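Long-range contact in precorrin-8x Methyl Mutase (Thermus thermophilus, PDB 1V9C), which probably catalyses the methyl-migrating isomerisation of precorrin-8X in the adenosylcobalamin biosynthesis pathway: residues 153-158 with 177-182. Sequence-based numbering, arbitrary orientation.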
# COMPACT_ATOMS: atom_id res chain seq x y z
N PRO B 153 -3.28 7.03 23.27
CA PRO B 153 -2.24 6.50 22.37
C PRO B 153 -1.15 7.57 22.26
O PRO B 153 -1.44 8.76 22.31
CB PRO B 153 -2.99 6.33 21.05
CG PRO B 153 -4.42 6.18 21.45
CD PRO B 153 -4.56 7.20 22.56
N ALA B 154 0.10 7.15 22.13
CA ALA B 154 1.18 8.12 22.01
C ALA B 154 0.98 8.98 20.77
O ALA B 154 1.20 10.19 20.81
CB ALA B 154 2.53 7.42 21.96
N LEU B 155 0.55 8.36 19.67
CA LEU B 155 0.33 9.08 18.41
C LEU B 155 -0.62 8.34 17.49
O LEU B 155 -0.62 7.12 17.44
CB LEU B 155 1.66 9.31 17.69
CG LEU B 155 1.59 9.78 16.22
CD1 LEU B 155 1.00 11.21 16.11
CD2 LEU B 155 2.99 9.75 15.64
N VAL B 156 -1.41 9.09 16.73
CA VAL B 156 -2.36 8.48 15.81
C VAL B 156 -2.21 9.00 14.38
O VAL B 156 -2.33 10.20 14.13
CB VAL B 156 -3.83 8.73 16.26
CG1 VAL B 156 -4.80 8.12 15.25
CG2 VAL B 156 -4.05 8.12 17.62
N LEU B 157 -1.95 8.09 13.45
CA LEU B 157 -1.81 8.44 12.04
C LEU B 157 -3.17 8.17 11.38
O LEU B 157 -3.53 7.02 11.12
CB LEU B 157 -0.71 7.59 11.40
CG LEU B 157 0.69 7.66 12.02
CD1 LEU B 157 1.63 6.73 11.28
CD2 LEU B 157 1.20 9.09 11.97
N GLY B 158 -3.92 9.24 11.13
CA GLY B 158 -5.23 9.08 10.54
C GLY B 158 -5.18 9.28 9.04
O GLY B 158 -5.37 10.40 8.55
N PRO B 177 -7.91 15.08 21.66
CA PRO B 177 -6.84 15.29 22.65
C PRO B 177 -5.67 14.31 22.57
O PRO B 177 -5.26 13.74 23.59
CB PRO B 177 -7.58 15.16 23.97
CG PRO B 177 -8.47 14.03 23.68
CD PRO B 177 -9.05 14.41 22.32
N VAL B 178 -5.12 14.11 21.38
CA VAL B 178 -3.99 13.20 21.20
C VAL B 178 -3.21 13.70 20.00
O VAL B 178 -3.78 14.26 19.06
CB VAL B 178 -4.49 11.75 20.93
CG1 VAL B 178 -5.10 11.64 19.55
CG2 VAL B 178 -3.35 10.77 21.08
N PRO B 179 -1.88 13.54 20.01
CA PRO B 179 -1.17 14.05 18.83
C PRO B 179 -1.53 13.22 17.59
O PRO B 179 -1.87 12.04 17.69
CB PRO B 179 0.29 13.94 19.24
CG PRO B 179 0.30 12.79 20.17
CD PRO B 179 -0.95 12.95 20.98
N TRP B 180 -1.48 13.84 16.43
CA TRP B 180 -1.82 13.10 15.23
C TRP B 180 -1.20 13.67 13.97
O TRP B 180 -0.66 14.78 13.97
CB TRP B 180 -3.33 13.06 15.07
CG TRP B 180 -3.95 14.42 15.26
CD1 TRP B 180 -4.56 14.89 16.39
CD2 TRP B 180 -3.97 15.50 14.31
NE1 TRP B 180 -4.97 16.20 16.20
CE2 TRP B 180 -4.62 16.59 14.94
CE3 TRP B 180 -3.51 15.65 13.00
CZ2 TRP B 180 -4.81 17.82 14.29
CZ3 TRP B 180 -3.70 16.87 12.35
CH2 TRP B 180 -4.35 17.94 13.00
N ILE B 181 -1.31 12.89 12.90
CA ILE B 181 -0.84 13.26 11.57
C ILE B 181 -1.94 12.74 10.66
O ILE B 181 -2.34 11.56 10.75
CB ILE B 181 0.46 12.59 11.17
CG1 ILE B 181 1.54 12.88 12.21
CG2 ILE B 181 0.87 13.09 9.78
CD1 ILE B 181 2.88 12.31 11.85
N VAL B 182 -2.44 13.62 9.81
CA VAL B 182 -3.54 13.30 8.93
C VAL B 182 -3.29 13.68 7.48
O VAL B 182 -2.54 14.62 7.19
CB VAL B 182 -4.82 14.03 9.45
CG1 VAL B 182 -5.85 14.14 8.36
CG2 VAL B 182 -5.41 13.28 10.63
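Val156 is gripped from both of its backbone polar atoms by the 177-182 segment. Its N donates to Pro179 O at 3.1 Å, and its O accepts from Ile181 N. Gly158 N then bonds to Ile181 O at 2.8 Å, with the donor almost in line with the C=O bond. This is parallel pairing, with strands 155-158 and 180-182 only 8° apart in direction. Val156 O also takes a CA-H...O contact from Trp180 CA.

On the face carrying Leu157 and Ile181, the two side chains run side by side in the same direction. Leu157 CD2 lies 3.6 Å from Ile181 CD1 and also touches Ile181 CB and CG1. Leu155 lies on this face too, and its CD1 reaches to within 3.5 Å of Trp180 CA. With chi1 at 167° and chi2 at 67°, the Leu155 side chain bends so that CD1 lies over the Pro179-Trp180 link. On the face of Val156, CG2 meets Val178 CG1 at 4.1 Å, the two side chains crossing near a right angle. Trp180 CG sits between its backbone N and carbonyl carbon, turning the indole away from strand 155-158; the side chain packs on Met174.

Helix 166-174 links the strands in a beta-alpha-beta crossover and packs through Leu173 on Val156 and Val182. Ala55 and Ala58 of helix 55-65 back Ile181 and Pro179 on the other face. Leu155 and Leu157 bond onward to strand 130-133, and Trp180 to Ser52. The contact therefore joins adjacent strands inside a doubly wound sheet, with three N-H...O=C bonds satisfying buried backbone groups between two apolar layers.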